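Local coordinates for protein putative D-tyrosyl-tRNA(Tyr) deacylase 2 (Leishmania major, PDB 1TC5) that probably hydrolyses D-tyrosyl-tRNA(Tyr) to D-tyrosine and free tRNA(Tyr), acting as a homodimer that may protect the cell against D-tyrosine, at residues I94-Q99 with H131-A136; V135-D140 with S167-G172; G148-R151 with A156-A159. One frame throughout, in Å; residues are numbered along the deposited sequence.

In the fold
Interactions 1 and 2 adjoin, sharing Val135 and Ala136, with centres about 7 Å apart. In interaction 1 helix 119-136 lies on strand 93-98. In interaction 2 the chain past that helix meets the neighbouring strand 169-171. The two strands are joined directly: Ile96 N lies 2.8 Å from Ile170 O, a probable hydrogen bond. Interaction 3 belongs to the long loop between the helix and strand 169-171, with its centre about 13 Å from that of interaction 2 and 16 Å from that of interaction 1. It touches strand 169-171 where Gly148 O comes within 3.6 Å of Ile170 CD1. Centred about 5, 10 and 17 Å from the chain's centre, the contacts run from core to surface.

Interaction 1 of 3, residues I94-Q99 with H131-A136; sequences ILIVPQ and HFVRVA
The helical turn that sends Val133 toward Ile94 and Ile96 also grips Glu141 OE2, by a hydrogen bond from His131 ND1 and a salt bridge to Arg134 NH1. Across the contact itself there is no polar bond; methyl groups do all the touching. Val133 and Ile94 meet tip to tip, CG1 of the valine standing 4.0 Å from CD1 of the isoleucine. The same CG1 also approaches Ile96 CD1, at 4.2 Å. Since Ile94 CD1 and Ile96 CD1 are 6.5 Å apart, the valine methyl sits in the notch between them. It gets there because CG1 is anti to the backbone N (chi1 177°), while each isoleucine chain runs out nearly straight to CD1 (chi2 164° in both).

This is a helix packed on a mixed beta sheet, in a protein of the DTD family: helix 119-136 covers strand 93-98, and the two isoleucines, two residues apart, project from the same side of the strand. Val169 of the adjoining strand and Leu66 of helix 55-67 extend this buried layer.

Just past the end of the strand, Gln99 NE2 bonds to Pro98 O at 3.0 Å, tilted 25° from the carbonyl plane. Gln99 OE1 bonds to Thr189 OG1 of the second subunit.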
loop_
_atom_site.group_PDB
_atom_site.type_symbol
_atom_site.label_atom_id
_atom_site.label_comp_id
_atom_site.label_asym_id
_atom_site.label_seq_id
_atom_site.Cartn_x
_atom_site.Cartn_y
_atom_site.Cartn_z
ATOM N N ILE A 94 2.911 -15.013 -2.726
ATOM C CA ILE A 94 1.984 -14.150 -1.993
ATOM C C ILE A 94 2.661 -13.802 -0.669
ATOM O O ILE A 94 3.193 -14.682 0.032
ATOM C CB ILE A 94 0.595 -14.841 -1.780
ATOM C CG1 ILE A 94 -0.027 -15.217 -3.133
ATOM C CG2 ILE A 94 -0.369 -13.923 -1.028
ATOM C CD1 ILE A 94 -1.170 -16.218 -3.020
ATOM N N LEU A 95 2.663 -12.513 -0.370
ATOM C CA LEU A 95 3.210 -11.953 0.850
ATOM C C LEU A 95 2.077 -11.259 1.586
ATOM O O LEU A 95 1.522 -10.321 1.067
ATOM C CB LEU A 95 4.294 -10.926 0.509
ATOM C CG LEU A 95 4.933 -10.215 1.699
ATOM C CD1 LEU A 95 5.532 -11.204 2.667
ATOM C CD2 LEU A 95 6.006 -9.230 1.232
ATOM N N ILE A 96 1.766 -11.736 2.788
ATOM C CA ILE A 96 0.598 -11.292 3.562
ATOM C C ILE A 96 1.123 -10.520 4.750
ATOM O O ILE A 96 1.975 -11.029 5.507
ATOM C CB ILE A 96 -0.236 -12.516 4.072
ATOM C CG1 ILE A 96 -0.677 -13.392 2.902
ATOM C CG2 ILE A 96 -1.436 -12.049 4.841
ATOM C CD1 ILE A 96 -1.144 -14.772 3.303
ATOM N N VAL A 97 0.628 -9.298 4.900
ATOM C CA VAL A 97 0.977 -8.446 6.011
ATOM C C VAL A 97 -0.287 -8.027 6.782
ATOM O O VAL A 97 -1.200 -7.421 6.203
ATOM C CB VAL A 97 1.694 -7.192 5.497
ATOM C CG1 VAL A 97 2.296 -6.404 6.630
ATOM C CG2 VAL A 97 2.756 -7.597 4.466
ATOM N N PRO A 98 -0.325 -8.290 8.088
ATOM C CA PRO A 98 -1.450 -7.832 8.893
ATOM C C PRO A 98 -1.349 -6.315 9.029
ATOM O O PRO A 98 -0.294 -5.802 9.415
ATOM C CB PRO A 98 -1.248 -8.545 10.241
ATOM C CG PRO A 98 0.225 -8.836 10.334
ATOM C CD PRO A 98 0.706 -8.969 8.909
ATOM N N GLN A 99 -2.422 -5.619 8.659
ATOM C CA GLN A 99 -2.487 -4.165 8.731
ATOM C C GLN A 99 -3.865 -3.756 9.211
ATOM O O GLN A 99 -4.671 -3.289 8.431
ATOM C CB GLN A 99 -2.205 -3.573 7.353
ATOM C CG GLN A 99 -0.769 -3.740 6.910
ATOM C CD GLN A 99 0.145 -2.742 7.587
ATOM O OE1 GLN A 99 0.188 -1.579 7.170
ATOM N NE2 GLN A 99 0.845 -3.172 8.658
ATOM N N HIS A 131 -3.425 -19.885 6.849
ATOM C CA HIS A 131 -3.528 -21.336 6.645
ATOM C C HIS A 131 -4.277 -21.697 5.336
ATOM O O HIS A 131 -3.821 -22.541 4.551
ATOM C CB HIS A 131 -4.206 -21.988 7.860
ATOM C CG HIS A 131 -4.569 -23.428 7.646
ATOM N ND1 HIS A 131 -3.649 -24.375 7.245
ATOM C CD2 HIS A 131 -5.755 -24.076 7.752
ATOM C CE1 HIS A 131 -4.251 -25.547 7.124
ATOM N NE2 HIS A 131 -5.530 -25.390 7.416
ATOM N N PHE A 132 -5.439 -21.080 5.126
ATOM C CA PHE A 132 -6.261 -21.343 3.958
ATOM C C PHE A 132 -5.533 -20.965 2.681
ATOM O O PHE A 132 -5.693 -21.622 1.675
ATOM C CB PHE A 132 -7.600 -20.600 4.047
ATOM C CG PHE A 132 -8.589 -21.188 5.030
ATOM C CD1 PHE A 132 -8.517 -22.523 5.445
ATOM C CD2 PHE A 132 -9.635 -20.402 5.511
ATOM C CE1 PHE A 132 -9.449 -23.049 6.333
ATOM C CE2 PHE A 132 -10.570 -20.923 6.403
ATOM C CZ PHE A 132 -10.480 -22.256 6.807
ATOM N N VAL A 133 -4.745 -19.889 2.713
ATOM C CA VAL A 133 -3.998 -19.450 1.525
ATOM C C VAL A 133 -2.890 -20.465 1.235
ATOM O O VAL A 133 -2.734 -20.907 0.106
ATOM C CB VAL A 133 -3.444 -17.986 1.683
ATOM C CG1 VAL A 133 -2.577 -17.527 0.464
ATOM C CG2 VAL A 133 -4.598 -17.007 1.876
ATOM N N ARG A 134 -2.147 -20.862 2.264
ATOM C CA ARG A 134 -1.124 -21.905 2.130
ATOM C C ARG A 134 -1.690 -23.164 1.472
ATOM O O ARG A 134 -1.073 -23.733 0.562
ATOM C CB ARG A 134 -0.547 -22.316 3.501
ATOM C CG ARG A 134 0.443 -21.348 4.150
ATOM C CD ARG A 134 0.868 -21.813 5.563
ATOM N NE ARG A 134 0.841 -20.735 6.529
ATOM C CZ ARG A 134 0.375 -20.822 7.761
ATOM N NH1 ARG A 134 -0.144 -21.949 8.230
ATOM N NH2 ARG A 134 0.434 -19.750 8.540
ATOM N N VAL A 135 -2.865 -23.584 1.939
ATOM C CA VAL A 135 -3.496 -24.810 1.455
ATOM C C VAL A 135 -3.897 -24.641 -0.015
ATOM O O VAL A 135 -3.628 -25.522 -0.830
ATOM C CB VAL A 135 -4.685 -25.226 2.367
ATOM C CG1 VAL A 135 -5.500 -26.359 1.763
ATOM C CG2 VAL A 135 -4.157 -25.636 3.741
ATOM N N ALA A 136 -4.484 -23.492 -0.358
ATOM C CA ALA A 136 -4.916 -23.228 -1.741
ATOM C C ALA A 136 -3.747 -23.030 -2.717
ATOM O O ALA A 136 -3.936 -23.071 -3.936
ATOM C CB ALA A 136 -5.856 -22.006 -1.793
#

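Interaction 2 of 3, residues V135-D140 with S167-G172; sequences VARGVD and SRVISG
Ser167 meets Val139 through its carbonyl oxygen and reaches Arg137 by way of a water. Ser167 O lies 4.0 Å from Val139 CG2, a simple packing contact, and it accepts a hydrogen bond from the water at 2.8 Å. That water also donates to Arg137 O, so it ties together two backbone carbonyls that could not bond to each other. The hydroxyl of Ser167 turns to another partner, Pro90 O.

Arg168 contributes its carbonyl in the same way. A second water donates to Arg168 O over 2.6 Å and accepts from Arg137 NE at 3.1 Å, lying at the edge of the guanidinium, in its plane. Two bends in the arginine chain (chi2 -60°, chi3 -79°) let it pass Val169 with CB and CG and then turn its guanidinium to this water and to three carbonyls: NH1 bonds to Leu86 O, and NH2 to both Cys89 O and Met92 O. The planar group is therefore fixed on several sides, with water serving NE.

Val169 carries the apolar part. Its CG2 comes within 3.7 Å of Arg137 CG, and equally near CB, the two side chains crossing at about a right angle. The same methyl is 3.8 Å from Val139 CG2, so it packs against both the aliphatic root of the arginine and the valine. Further along, Ile170 joins strand 93-98 by backbone bonds to Ile94 and Ile96.

Between Arg137 and Val139, which touch the strand, the helix ends in a Schellman motif, with Gly138 at positive phi (74°) and its N bonded to Val135 O. Strand 93-98, helix 119-136 and the parallel neighbour 169-171 together make a beta-alpha-beta crossover, and this contact lies where its chain leaves the helix.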
loop_
_atom_site.group_PDB
_atom_site.type_symbol
_atom_site.label_atom_id
_atom_site.label_comp_id
_atom_site.label_asym_id
_atom_site.label_seq_id
_atom_site.Cartn_x
_atom_site.Cartn_y
_atom_site.Cartn_z
ATOM N N VAL A 135 -2.865 -23.584 1.939
ATOM C CA VAL A 135 -3.496 -24.810 1.455
ATOM C C VAL A 135 -3.897 -24.641 -0.015
ATOM O O VAL A 135 -3.628 -25.522 -0.830
ATOM C CB VAL A 135 -4.685 -25.226 2.367
ATOM C CG1 VAL A 135 -5.500 -26.359 1.763
ATOM C CG2 VAL A 135 -4.157 -25.636 3.741
ATOM N N ALA A 136 -4.484 -23.492 -0.358
ATOM C CA ALA A 136 -4.916 -23.228 -1.741
ATOM C C ALA A 136 -3.747 -23.030 -2.717
ATOM O O ALA A 136 -3.936 -23.071 -3.936
ATOM C CB ALA A 136 -5.856 -22.006 -1.793
ATOM N N ARG A 137 -2.556 -22.792 -2.183
ATOM C CA ARG A 137 -1.354 -22.652 -3.000
ATOM C C ARG A 137 -0.453 -23.892 -2.969
ATOM O O ARG A 137 0.616 -23.902 -3.593
ATOM C CB ARG A 137 -0.580 -21.385 -2.590
ATOM C CG ARG A 137 -1.407 -20.108 -2.686
ATOM C CD ARG A 137 -1.915 -19.812 -4.081
ATOM N NE ARG A 137 -0.885 -19.218 -4.933
ATOM C CZ ARG A 137 -1.054 -18.966 -6.227
ATOM N NH1 ARG A 137 -2.168 -19.318 -6.828
ATOM N NH2 ARG A 137 -0.095 -18.383 -6.932
ATOM N N GLY A 138 -0.890 -24.940 -2.280
ATOM C CA GLY A 138 -0.196 -26.214 -2.284
ATOM C C GLY A 138 1.078 -26.212 -1.465
ATOM O O GLY A 138 1.976 -27.010 -1.720
ATOM N N VAL A 139 1.168 -25.315 -0.489
ATOM C CA VAL A 139 2.354 -25.228 0.370
ATOM C C VAL A 139 2.474 -26.472 1.257
ATOM O O VAL A 139 1.502 -26.912 1.863
ATOM C CB VAL A 139 2.350 -23.943 1.246
ATOM C CG1 VAL A 139 3.543 -23.921 2.192
ATOM C CG2 VAL A 139 2.335 -22.667 0.373
ATOM N N ASP A 140 3.681 -27.033 1.306
ATOM C CA ASP A 140 4.000 -28.134 2.218
ATOM C C ASP A 140 4.237 -27.530 3.615
ATOM O O ASP A 140 5.327 -27.063 3.954
ATOM C CB ASP A 140 5.203 -28.935 1.721
ATOM C CG ASP A 140 5.518 -30.144 2.598
ATOM O OD1 ASP A 140 4.854 -30.369 3.651
ATOM O OD2 ASP A 140 6.452 -30.912 2.316
ATOM N N SER A 167 6.099 -20.233 -5.655
ATOM C CA SER A 167 4.831 -20.667 -5.071
ATOM C C SER A 167 4.780 -20.443 -3.553
ATOM O O SER A 167 4.197 -21.240 -2.822
ATOM C CB SER A 167 4.511 -22.133 -5.417
ATOM O OG SER A 167 4.472 -22.374 -6.806
ATOM N N ARG A 168 5.355 -19.335 -3.090
ATOM C CA ARG A 168 5.449 -19.064 -1.648
ATOM C C ARG A 168 4.202 -18.418 -1.110
ATOM O O ARG A 168 3.481 -17.738 -1.833
ATOM C CB ARG A 168 6.669 -18.201 -1.334
ATOM C CG ARG A 168 7.942 -18.946 -1.634
ATOM C CD ARG A 168 9.200 -18.244 -1.238
ATOM N NE ARG A 168 9.649 -17.430 -2.341
ATOM C CZ ARG A 168 10.667 -17.689 -3.143
ATOM N NH1 ARG A 168 11.495 -18.718 -2.967
ATOM N NH2 ARG A 168 10.872 -16.859 -4.146
ATOM N N VAL A 169 3.924 -18.677 0.162
ATOM C CA VAL A 169 2.925 -17.928 0.914
ATOM C C VAL A 169 3.659 -17.491 2.193
ATOM O O VAL A 169 3.806 -18.272 3.149
ATOM C CB VAL A 169 1.660 -18.780 1.227
ATOM C CG1 VAL A 169 0.719 -18.014 2.126
ATOM C CG2 VAL A 169 0.960 -19.200 -0.034
ATOM N N ILE A 170 4.166 -16.258 2.147
ATOM C CA ILE A 170 4.902 -15.645 3.229
ATOM C C ILE A 170 3.928 -14.773 3.985
ATOM O O ILE A 170 3.100 -14.125 3.377
ATOM C CB ILE A 170 6.085 -14.780 2.698
ATOM C CG1 ILE A 170 6.965 -15.560 1.715
ATOM C CG2 ILE A 170 6.908 -14.254 3.859
ATOM C CD1 ILE A 170 7.519 -16.907 2.244
ATOM N N SER A 171 4.024 -14.785 5.310
ATOM C CA SER A 171 3.126 -14.009 6.155
ATOM C C SER A 171 3.849 -13.397 7.359
ATOM O O SER A 171 4.757 -13.997 7.957
ATOM C CB SER A 171 1.940 -14.881 6.599
ATOM O OG SER A 171 2.391 -16.097 7.162
ATOM N N GLY A 172 3.427 -12.189 7.713
ATOM C CA GLY A 172 3.958 -11.493 8.861
ATOM C C GLY A 172 3.621 -12.163 10.170
ATOM O O GLY A 172 2.682 -12.949 10.276
HETATM O O HOH W 1 1.871 -18.597 -3.751
HETATM O O HOH W 2 3.227 -23.843 -2.816
#

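Interaction 3 of 3, residues G148-R151 with A156-A159; sequences GAPR and APKA
Pro150 and Ala156 make the closest approach, and it is one of a ring against backbone. CG of the proline lies 3.9 Å from Ala156 CA, and both CB and CG are 4.0 Å from Ala156 N. The alanine methyl stands a little further off, with its CB 4.5 Å from Pro150 CD, so the proline ring is laid mainly against the main chain at the start of segment 156-159.

Ring meets ring in the looser part of the contact. Pro150 CD and Pro157 CD are 4.4 Å apart, a light apolar touch. No hydrogen bond passes between the segments, and the two sides bury 95 Å² in all.

In the fold, this is a surface loop that bends so that Pro150 meets Ala156. Both segments belong to the long irregular connection between helix 119-136 and strand 169-171; only four residues separate them, and the CA atoms of Pro150 and Ala156 are 5.5 Å apart. Ala156, Pro157 and Lys158 run with phi near -60° and psi near 150°, the extended polyproline II conformation, without belonging to a helix or sheet.

Polar contacts hold the two segments separately, each to its own surroundings. On the first, Ala149 N bonds to Asp145 OD1 and Arg151 NE to Ser142 O. On the second, Lys158 NZ reaches two carbonyls, Glu160 O and Trp162 O, while Lys158 O accepts from Arg33 NH1. Pro157 also rests on the side chains of Ile163 and Arg168.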
loop_
_atom_site.group_PDB
_atom_site.type_symbol
_atom_site.label_atom_id
_atom_site.label_comp_id
_atom_site.label_asym_id
_atom_site.label_seq_id
_atom_site.Cartn_x
_atom_site.Cartn_y
_atom_site.Cartn_z
ATOM N N GLY A 148 6.008 -18.910 6.822
ATOM C CA GLY A 148 5.950 -19.541 5.513
ATOM C C GLY A 148 7.295 -19.695 4.833
ATOM O O GLY A 148 7.353 -20.154 3.693
ATOM N N ALA A 149 8.370 -19.328 5.524
ATOM C CA ALA A 149 9.720 -19.462 4.983
ATOM C C ALA A 149 10.212 -20.885 5.275
ATOM O O ALA A 149 9.631 -21.568 6.105
ATOM C CB ALA A 149 10.650 -18.436 5.599
ATOM N N PRO A 150 11.265 -21.346 4.607
ATOM C CA PRO A 150 11.800 -22.689 4.892
ATOM C C PRO A 150 12.198 -22.945 6.355
ATOM O O PRO A 150 12.721 -22.026 7.009
ATOM C CB PRO A 150 12.975 -22.809 3.916
ATOM C CG PRO A 150 12.583 -21.867 2.785
ATOM C CD PRO A 150 11.984 -20.703 3.494
ATOM N N ARG A 151 11.878 -24.168 6.828
ATOM C CA ARG A 151 12.235 -24.669 8.160
ATOM C C ARG A 151 13.743 -24.890 8.285
ATOM O O ARG A 151 14.325 -24.654 9.341
ATOM C CB ARG A 151 11.506 -25.984 8.457
ATOM C CG ARG A 151 10.149 -25.825 9.107
ATOM C CD ARG A 151 9.767 -26.976 10.030
ATOM N NE ARG A 151 8.322 -27.178 10.022
ATOM C CZ ARG A 151 7.447 -26.478 10.746
ATOM N NH1 ARG A 151 7.845 -25.516 11.587
ATOM N NH2 ARG A 151 6.148 -26.746 10.624
ATOM N N ALA A 156 16.549 -21.409 2.689
ATOM C CA ALA A 156 16.028 -20.048 2.541
ATOM C C ALA A 156 16.690 -19.392 1.324
ATOM O O ALA A 156 17.853 -19.668 1.029
ATOM C CB ALA A 156 16.264 -19.228 3.805
ATOM N N PRO A 157 15.946 -18.564 0.593
ATOM C CA PRO A 157 16.540 -17.764 -0.488
ATOM C C PRO A 157 17.752 -16.967 -0.003
ATOM O O PRO A 157 17.873 -16.681 1.195
ATOM C CB PRO A 157 15.414 -16.784 -0.876
ATOM C CG PRO A 157 14.144 -17.401 -0.394
ATOM C CD PRO A 157 14.493 -18.349 0.717
ATOM N N LYS A 158 18.632 -16.598 -0.927
ATOM C CA LYS A 158 19.744 -15.713 -0.583
ATOM C C LYS A 158 19.209 -14.376 -0.064
ATOM O O LYS A 158 18.116 -13.943 -0.424
ATOM C CB LYS A 158 20.730 -15.524 -1.747
ATOM C CG LYS A 158 20.158 -14.962 -3.031
ATOM C CD LYS A 158 21.283 -14.747 -4.042
ATOM C CE LYS A 158 20.740 -14.611 -5.455
ATOM N NZ LYS A 158 19.721 -13.531 -5.533
ATOM N N ALA A 159 19.988 -13.743 0.799
ATOM C CA ALA A 159 19.534 -12.573 1.548
ATOM C C ALA A 159 19.400 -11.312 0.694
ATOM O O ALA A 159 18.566 -10.436 1.001
ATOM C CB ALA A 159 20.456 -12.319 2.739
#